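Local coordinates for protein arabinogalactan endo-1,4-beta-galactosidase (Ignisphaera aggregans, PDB 7OSK) that probably hydrolyses internal beta-1,4-galactosidic links in arabinogalactan, this chain being the calcium-binding glycoside hydrolase family 53 catalytic domain of a longer protein, at residues Y69-E72 / E76-L79; L156-L161 / V210-A215; Q325-F330 / I349-A354. All blocks are in the same frame, centred on the assembly; numbering follows the deposited sequence.

In the fold
All three contacts belong to one (beta/alpha)8 barrel, and none binds the calcium. Interaction 1 folds up the loop between helices 59-65 and 79-85; interaction 3 joins the last barrel strand to the helix before it. Their centres are about 18 Å apart, their nearest atoms about 6 Å, and residues of both lie near the calcium ligands: the Tyr69 side chain is about 9 Å from that of Asn370, the Gln327 side chain about 10 Å from that of Glu373, and the Tyr351 side chain about 14 Å from the ion. Interaction 2, between two outer helices, lies across the chain's centre, about 43 Å from interaction 1 and about 36 Å from interaction 3, centre to centre.

Interaction 1. Residues Y69-E72 / E76-L79; sequences YYDE and ERDL
Tyr69 and Arg77 supply the backbone tie: Arg77 N donates to Tyr69 O at 3.2 Å, nearly straight at 171°. Beside it a water accepts from Tyr69 N and donates to Arg77 O, while Tyr70 and Glu76 form a single beta bridge with 4.4 Å between their CA atoms.

The charged part is a salt bridge from Arg77 NH1 to Asp71 OD2, 3.0 Å long. Asp71 OD2 sits at the guanidinium edge, in its plane, but is met on the anti side, 30° out of the carboxylate plane; Asp71 OD1 is taken by Val75 N. Arg77 NH2 reaches a second acid, Glu85.

The apolar part is a CH-pi contact, Leu79 CD1 lying 3.9 Å from the Tyr69 ring centroid, over one face. Leu79 CG, anti to the backbone N (chi1 170°), brings both methyls to this ring, CD2 nearing CE2. Replacing Tyr69 with an alanine would probably leave Leu79 without its aromatic cover and Thr355 O without the hydroxyl it accepts from.

Around this loop, Tyr69 rests on Ala59 and Ile62 of helix 59-65 and on Ile82 of helix 79-85, which Leu79 begins, and meets Phe378 edge-to-face.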
loop_
_atom_site.group_PDB
_atom_site.type_symbol
_atom_site.label_atom_id
_atom_site.label_comp_id
_atom_site.label_asym_id
_atom_site.label_seq_id
_atom_site.Cartn_x
_atom_site.Cartn_y
_atom_site.Cartn_z
ATOM N N TYR A 69 4.820 12.237 16.344
ATOM C CA TYR A 69 5.590 12.519 15.135
ATOM C C TYR A 69 6.136 13.942 15.166
ATOM O O TYR A 69 5.445 14.875 15.584
ATOM C CB TYR A 69 4.730 12.319 13.886
ATOM C CG TYR A 69 4.351 10.880 13.632
ATOM C CD1 TYR A 69 5.175 10.046 12.888
ATOM C CD2 TYR A 69 3.169 10.356 14.133
ATOM C CE1 TYR A 69 4.833 8.731 12.652
ATOM C CE2 TYR A 69 2.818 9.041 13.903
ATOM C CZ TYR A 69 3.652 8.233 13.162
ATOM O OH TYR A 69 3.304 6.922 12.931
ATOM N N TYR A 70 7.379 14.100 14.715
ATOM C CA TYR A 70 8.048 15.397 14.715
ATOM C C TYR A 70 8.513 15.771 13.308
ATOM O O TYR A 70 8.921 14.910 12.528
ATOM C CB TYR A 70 9.235 15.379 15.682
ATOM C CG TYR A 70 8.853 14.991 17.093
ATOM C CD1 TYR A 70 8.745 13.659 17.463
ATOM C CD2 TYR A 70 8.600 15.960 18.054
ATOM C CE1 TYR A 70 8.394 13.302 18.750
ATOM C CE2 TYR A 70 8.249 15.612 19.341
ATOM C CZ TYR A 70 8.148 14.283 19.684
ATOM O OH TYR A 70 7.799 13.932 20.968
ATOM N N ASP A 71 8.443 17.062 12.994
ATOM C CA ASP A 71 8.789 17.555 11.664
ATOM C C ASP A 71 10.303 17.611 11.469
ATOM O O ASP A 71 11.063 17.118 12.303
ATOM C CB ASP A 71 8.176 18.941 11.440
ATOM C CG ASP A 71 8.705 19.976 12.413
ATOM O OD1 ASP A 71 9.337 19.579 13.414
ATOM O OD2 ASP A 71 8.486 21.184 12.183
ATOM N N GLU A 72 10.730 18.222 10.367
ATOM C CA GLU A 72 12.148 18.317 10.032
ATOM C C GLU A 72 12.936 19.034 11.127
ATOM O O GLU A 72 14.099 18.715 11.374
ATOM C CB GLU A 72 12.328 19.043 8.695
ATOM C CG GLU A 72 13.776 19.171 8.221
ATOM C CD GLU A 72 14.385 17.844 7.789
ATOM O OE1 GLU A 72 13.692 16.807 7.867
ATOM O OE2 GLU A 72 15.560 17.841 7.364
ATOM N N GLU A 76 6.886 18.780 17.662
ATOM C CA GLU A 76 5.719 17.914 17.516
ATOM C C GLU A 76 4.655 18.551 16.630
ATOM O O GLU A 76 4.241 19.689 16.855
ATOM C CB GLU A 76 5.120 17.578 18.883
ATOM C CG GLU A 76 3.919 16.642 18.813
ATOM C CD GLU A 76 3.346 16.311 20.178
ATOM O OE1 GLU A 76 3.960 16.700 21.195
ATOM O OE2 GLU A 76 2.278 15.665 20.233
ATOM N N ARG A 77 4.217 17.804 15.620
ATOM C CA ARG A 77 3.213 18.277 14.670
ATOM C C ARG A 77 2.194 17.185 14.367
ATOM O O ARG A 77 2.384 16.021 14.723
ATOM C CB ARG A 77 3.869 18.725 13.362
ATOM C CG ARG A 77 4.923 19.810 13.508
ATOM C CD ARG A 77 4.375 21.184 13.190
ATOM N NE ARG A 77 3.804 21.250 11.848
ATOM C CZ ARG A 77 4.519 21.354 10.731
ATOM N NH1 ARG A 77 5.844 21.399 10.781
ATOM N NH2 ARG A 77 3.904 21.408 9.559
ATOM N N ASP A 78 1.110 17.570 13.702
ATOM C CA ASP A 78 0.167 16.604 13.158
ATOM C C ASP A 78 0.860 15.852 12.027
ATOM O O ASP A 78 1.428 16.472 11.129
ATOM C CB ASP A 78 -1.095 17.306 12.655
ATOM C CG ASP A 78 -2.231 16.341 12.359
ATOM O OD1 ASP A 78 -1.959 15.197 11.930
ATOM O OD2 ASP A 78 -3.402 16.735 12.550
ATOM N N LEU A 79 0.818 14.524 12.078
ATOM C CA LEU A 79 1.504 13.691 11.092
ATOM C C LEU A 79 1.150 14.080 9.659
ATOM O O LEU A 79 2.033 14.228 8.815
ATOM C CB LEU A 79 1.171 12.215 11.323
ATOM C CG LEU A 79 1.616 11.234 10.235
ATOM C CD1 LEU A 79 3.126 11.258 10.053
ATOM C CD2 LEU A 79 1.140 9.835 10.568
HETATM O O HOH W 1 2.675 13.979 16.655
#

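Interaction 2. Residues L156-L161 / V210-A215; sequences LSYPEL and VGLLKA
Leu161 and Leu212 mark the closest approach of the two backbones, 7.7 Å between their CA atoms, where the first turn of helix 158-178 comes alongside the early part of helix 206-223. Leu161 N bonds back to Ser157 O, Ser157 holding the N-cap position of the first helix.

Leu212 is the residue at the centre, meeting both Leu161 and Tyr158. Its CG lies anti to the carbonyl carbon (chi1 -68°), which carries both methyls across to the other helix. Here CD1 touches Leu161 CD2 at 3.7 Å and CD2 comes within 3.8 Å of Leu161 CG, the two leucines lying roughly perpendicular. Leu212 CG also sits 3.7 Å from Tyr158 CE1, and these two side chains run antiparallel, each reaching toward the other's helix.

The tyrosine runs on to the backbone of the second helix, with Tyr158 OH 3.3 Å from Gly211 CA; glycine has no side chain to stand in the way. That hydroxyl is hydrogen-bonded to Gln208 O, so the ring links the start of one helix to the first turn of the next.

In the barrel these are the helices following strands 130-135 and 185-188. Further along the same interface Leu212 and Ala215 pack on Val162 and Val165, while Lys214 NZ turns the other way to bond Ser251 O, in the loop just after helix 238-250.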
loop_
_atom_site.group_PDB
_atom_site.type_symbol
_atom_site.label_atom_id
_atom_site.label_comp_id
_atom_site.label_asym_id
_atom_site.label_seq_id
_atom_site.Cartn_x
_atom_site.Cartn_y
_atom_site.Cartn_z
ATOM N N LEU A 156 -18.966 -20.129 4.506
ATOM C CA LEU A 156 -20.004 -19.738 3.562
ATOM C C LEU A 156 -19.747 -20.414 2.222
ATOM O O LEU A 156 -18.611 -20.444 1.744
ATOM C CB LEU A 156 -20.046 -18.218 3.386
ATOM C CG LEU A 156 -20.353 -17.380 4.628
ATOM C CD1 LEU A 156 -20.423 -15.906 4.257
ATOM C CD2 LEU A 156 -21.647 -17.826 5.296
ATOM N N SER A 157 -20.799 -20.964 1.623
ATOM C CA SER A 157 -20.691 -21.545 0.290
ATOM C C SER A 157 -20.341 -20.443 -0.699
ATOM O O SER A 157 -20.482 -19.259 -0.389
ATOM C CB SER A 157 -21.993 -22.236 -0.115
ATOM O OG SER A 157 -23.048 -21.295 -0.224
ATOM N N TYR A 158 -19.886 -20.824 -1.887
ATOM C CA TYR A 158 -19.429 -19.838 -2.857
ATOM C C TYR A 158 -20.506 -18.800 -3.193
ATOM O O TYR A 158 -20.214 -17.606 -3.217
ATOM C CB TYR A 158 -18.948 -20.515 -4.140
ATOM C CG TYR A 158 -18.598 -19.514 -5.210
ATOM C CD1 TYR A 158 -17.465 -18.727 -5.095
ATOM C CD2 TYR A 158 -19.409 -19.338 -6.324
ATOM C CE1 TYR A 158 -17.142 -17.799 -6.057
ATOM C CE2 TYR A 158 -19.092 -18.412 -7.292
ATOM C CZ TYR A 158 -17.955 -17.647 -7.153
ATOM O OH TYR A 158 -17.628 -16.721 -8.110
ATOM N N PRO A 159 -21.751 -19.239 -3.446
ATOM C CA PRO A 159 -22.791 -18.243 -3.733
ATOM C C PRO A 159 -23.006 -17.266 -2.579
ATOM O O PRO A 159 -23.168 -16.067 -2.811
ATOM C CB PRO A 159 -24.043 -19.096 -3.962
ATOM C CG PRO A 159 -23.530 -20.427 -4.360
ATOM C CD PRO A 159 -22.268 -20.613 -3.577
ATOM N N GLU A 160 -23.004 -17.778 -1.353
ATOM C CA GLU A 160 -23.168 -16.938 -0.175
ATOM C C GLU A 160 -21.975 -15.998 -0.023
ATOM O O GLU A 160 -22.112 -14.880 0.474
ATOM C CB GLU A 160 -23.330 -17.798 1.081
ATOM C CG GLU A 160 -24.539 -18.725 1.048
ATOM C CD GLU A 160 -24.594 -19.664 2.242
ATOM O OE1 GLU A 160 -23.752 -19.524 3.154
ATOM O OE2 GLU A 160 -25.480 -20.544 2.273
ATOM N N LEU A 161 -20.808 -16.456 -0.462
ATOM C CA LEU A 161 -19.591 -15.658 -0.369
ATOM C C LEU A 161 -19.642 -14.475 -1.330
ATOM O O LEU A 161 -19.196 -13.378 -0.996
ATOM C CB LEU A 161 -18.361 -16.525 -0.654
ATOM C CG LEU A 161 -16.990 -15.862 -0.496
ATOM C CD1 LEU A 161 -16.785 -15.340 0.921
ATOM C CD2 LEU A 161 -15.887 -16.843 -0.869
ATOM N N VAL A 210 -12.936 -14.869 -10.445
ATOM C CA VAL A 210 -13.432 -13.718 -11.199
ATOM C C VAL A 210 -14.814 -13.288 -10.717
ATOM O O VAL A 210 -15.154 -12.106 -10.749
ATOM C CB VAL A 210 -13.492 -14.023 -12.709
ATOM C CG1 VAL A 210 -14.237 -12.923 -13.463
ATOM C CG2 VAL A 210 -12.090 -14.181 -13.265
ATOM N N GLY A 211 -15.616 -14.252 -10.285
ATOM C CA GLY A 211 -16.931 -13.955 -9.753
ATOM C C GLY A 211 -16.837 -13.102 -8.503
ATOM O O GLY A 211 -17.579 -12.134 -8.346
ATOM N N LEU A 212 -15.918 -13.464 -7.612
ATOM C CA LEU A 212 -15.710 -12.717 -6.377
ATOM C C LEU A 212 -15.072 -11.364 -6.660
ATOM O O LEU A 212 -15.399 -10.367 -6.019
ATOM C CB LEU A 212 -14.837 -13.516 -5.407
ATOM C CG LEU A 212 -15.478 -14.779 -4.824
ATOM C CD1 LEU A 212 -14.465 -15.579 -4.019
ATOM C CD2 LEU A 212 -16.679 -14.426 -3.962
ATOM N N LEU A 213 -14.158 -11.333 -7.622
ATOM C CA LEU A 213 -13.486 -10.095 -7.987
ATOM C C LEU A 213 -14.495 -9.120 -8.587
ATOM O O LEU A 213 -14.512 -7.940 -8.240
ATOM C CB LEU A 213 -12.348 -10.373 -8.972
ATOM C CG LEU A 213 -11.066 -9.545 -8.840
ATOM C CD1 LEU A 213 -10.470 -9.638 -7.444
ATOM C CD2 LEU A 213 -10.050 -10.010 -9.871
ATOM N N LYS A 214 -15.343 -9.625 -9.477
ATOM C CA LYS A 214 -16.394 -8.814 -10.087
ATOM C C LYS A 214 -17.416 -8.338 -9.058
ATOM O O LYS A 214 -17.896 -7.208 -9.128
ATOM C CB LYS A 214 -17.106 -9.605 -11.185
ATOM C CG LYS A 214 -16.334 -9.708 -12.491
ATOM C CD LYS A 214 -17.130 -10.478 -13.534
ATOM C CE LYS A 214 -16.425 -10.486 -14.880
ATOM N NZ LYS A 214 -17.168 -11.288 -15.888
ATOM N N ALA A 215 -17.747 -9.210 -8.110
ATOM C CA ALA A 215 -18.746 -8.908 -7.088
ATOM C C ALA A 215 -18.351 -7.695 -6.253
ATOM O O ALA A 215 -19.181 -6.833 -5.958
ATOM C CB ALA A 215 -18.951 -10.111 -6.191
#

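Interaction 3. Residues Q325-F330 / I349-A354; sequences QGQASF and IFYWGA
Gln327 and Tyr351 join the last strand of the (beta/alpha)8, or TIM, barrel to the helix just before it. Helix 324-342 lies in the right-handed crossover that leads from strand 287-293 to its parallel neighbour 346-352, and this contact ties its first turn to the C-terminal end of the second strand, close to where that strand gives way to loop. The backbones stay well apart, 10.9 Å between the CA atoms of Gln327 and Tyr351, so the link is made by two long side chains.

Tyr351 points from the sheet toward the helix and brings its hydroxyl to meet the glutamine. Gln327 closes the remaining distance with an extended chain, CG opposite the backbone N (chi1 179°) and the next bond nearly straight as well. The two side chains meet almost square-on, and the planes of amide and ring are likewise close to perpendicular.

Both polar ends are buried and well supplied with partners. Tyr351 OH also bonds Gln375 O and Tyr295 N, and Gln327 has a second acceptor for NE2 in Ala376 O, while its OE1 pairs with Ser387 OG. Gln375 and Ala376 follow closely on the calcium ligand Glu373, so the pair holds this loop as well as helix and strand. Having bonds on both amide ends is likely to fix which way round the Gln327 amide lies.

Across the contact Gln327 NE2 donates to Tyr351 OH at 2.6 Å, with an N-H...O angle of 141°, the oxygen tilted 18° from the amide plane.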
loop_
_atom_site.group_PDB
_atom_site.type_symbol
_atom_site.label_atom_id
_atom_site.label_comp_id
_atom_site.label_asym_id
_atom_site.label_seq_id
_atom_site.Cartn_x
_atom_site.Cartn_y
_atom_site.Cartn_z
ATOM N N GLN A 325 20.354 8.874 2.660
ATOM C CA GLN A 325 20.605 9.260 1.274
ATOM C C GLN A 325 20.269 8.113 0.325
ATOM O O GLN A 325 19.663 8.321 -0.727
ATOM C CB GLN A 325 22.066 9.679 1.087
ATOM C CG GLN A 325 22.419 10.120 -0.329
ATOM C CD GLN A 325 21.776 11.438 -0.704
ATOM O OE1 GLN A 325 22.222 12.503 -0.275
ATOM N NE2 GLN A 325 20.721 11.376 -1.511
ATOM N N GLY A 326 20.681 6.906 0.697
ATOM C CA GLY A 326 20.455 5.734 -0.127
ATOM C C GLY A 326 18.980 5.431 -0.280
ATOM O O GLY A 326 18.543 4.938 -1.320
ATOM N N GLN A 327 18.214 5.724 0.766
ATOM C CA GLN A 327 16.767 5.561 0.734
ATOM C C GLN A 327 16.152 6.564 -0.233
ATOM O O GLN A 327 15.326 6.212 -1.073
ATOM C CB GLN A 327 16.172 5.743 2.135
ATOM C CG GLN A 327 14.651 5.609 2.197
ATOM C CD GLN A 327 14.078 5.973 3.556
ATOM O OE1 GLN A 327 14.407 7.014 4.126
ATOM N NE2 GLN A 327 13.212 5.113 4.081
ATOM N N ALA A 328 16.569 7.818 -0.103
ATOM C CA ALA A 328 16.034 8.896 -0.921
ATOM C C ALA A 328 16.406 8.705 -2.388
ATOM O O ALA A 328 15.590 8.942 -3.280
ATOM C CB ALA A 328 16.538 10.239 -0.418
ATOM N N SER A 329 17.641 8.277 -2.629
ATOM C CA SER A 329 18.118 8.041 -3.988
ATOM C C SER A 329 17.252 6.997 -4.681
ATOM O O SER A 329 16.914 7.135 -5.857
ATOM C CB SER A 329 19.579 7.589 -3.978
ATOM O OG SER A 329 20.419 8.587 -3.426
ATOM N N PHE A 330 16.892 5.952 -3.943
ATOM C CA PHE A 330 16.045 4.898 -4.482
ATOM C C PHE A 330 14.655 5.414 -4.846
ATOM O O PHE A 330 14.137 5.102 -5.920
ATOM C CB PHE A 330 15.923 3.746 -3.484
ATOM C CG PHE A 330 14.715 2.884 -3.708
ATOM C CD1 PHE A 330 14.591 2.131 -4.864
ATOM C CD2 PHE A 330 13.702 2.829 -2.767
ATOM C CE1 PHE A 330 13.478 1.340 -5.078
ATOM C CE2 PHE A 330 12.587 2.037 -2.974
ATOM C CZ PHE A 330 12.477 1.292 -4.131
ATOM N N ILE A 349 3.413 6.414 -6.892
ATOM C CA ILE A 349 3.944 5.445 -5.944
ATOM C C ILE A 349 3.384 5.649 -4.535
ATOM O O ILE A 349 2.927 6.741 -4.188
ATOM C CB ILE A 349 5.489 5.522 -5.888
ATOM C CG1 ILE A 349 5.947 6.867 -5.325
ATOM C CG2 ILE A 349 6.098 5.336 -7.272
ATOM C CD1 ILE A 349 6.711 6.750 -4.038
ATOM N N PHE A 350 3.397 4.577 -3.746
ATOM C CA PHE A 350 3.141 4.663 -2.310
ATOM C C PHE A 350 4.282 4.012 -1.544
ATOM O O PHE A 350 4.564 2.829 -1.729
ATOM C CB PHE A 350 1.827 3.981 -1.928
ATOM C CG PHE A 350 0.603 4.649 -2.478
ATOM C CD1 PHE A 350 -0.008 5.677 -1.788
ATOM C CD2 PHE A 350 0.051 4.232 -3.676
ATOM C CE1 PHE A 350 -1.142 6.285 -2.288
ATOM C CE2 PHE A 350 -1.079 4.837 -4.180
ATOM C CZ PHE A 350 -1.676 5.864 -3.484
ATOM N N TYR A 351 4.929 4.782 -0.677
ATOM C CA TYR A 351 5.966 4.240 0.184
ATOM C C TYR A 351 5.320 3.522 1.363
ATOM O O TYR A 351 4.606 4.142 2.155
ATOM C CB TYR A 351 6.896 5.348 0.674
ATOM C CG TYR A 351 8.148 4.821 1.318
ATOM C CD1 TYR A 351 8.154 4.439 2.650
ATOM C CD2 TYR A 351 9.322 4.694 0.594
ATOM C CE1 TYR A 351 9.292 3.952 3.243
ATOM C CE2 TYR A 351 10.469 4.209 1.180
ATOM C CZ TYR A 351 10.450 3.837 2.504
ATOM O OH TYR A 351 11.594 3.349 3.089
ATOM N N TRP A 352 5.574 2.220 1.481
ATOM C CA TRP A 352 4.900 1.396 2.483
ATOM C C TRP A 352 5.660 1.368 3.805
ATOM O O TRP A 352 6.886 1.256 3.827
ATOM C CB TRP A 352 4.713 -0.034 1.964
ATOM C CG TRP A 352 3.779 -0.848 2.811
ATOM C CD1 TRP A 352 2.418 -0.908 2.707
ATOM C CD2 TRP A 352 4.135 -1.713 3.894
ATOM N NE1 TRP A 352 1.906 -1.758 3.658
ATOM C CE2 TRP A 352 2.941 -2.266 4.399
ATOM C CE3 TRP A 352 5.348 -2.074 4.486
ATOM C CZ2 TRP A 352 2.924 -3.157 5.466
ATOM C CZ3 TRP A 352 5.330 -2.960 5.545
ATOM C CH2 TRP A 352 4.126 -3.492 6.025
ATOM N N GLY A 353 4.921 1.471 4.905
ATOM C CA GLY A 353 5.515 1.463 6.230
ATOM C C GLY A 353 6.211 2.774 6.541
ATOM O O GLY A 353 7.156 2.817 7.327
ATOM N N ALA A 354 5.730 3.848 5.921
ATOM C CA ALA A 354 6.351 5.163 6.042
ATOM C C ALA A 354 6.242 5.730 7.453
ATOM O O ALA A 354 7.129 6.447 7.913
ATOM C CB ALA A 354 5.722 6.126 5.050
#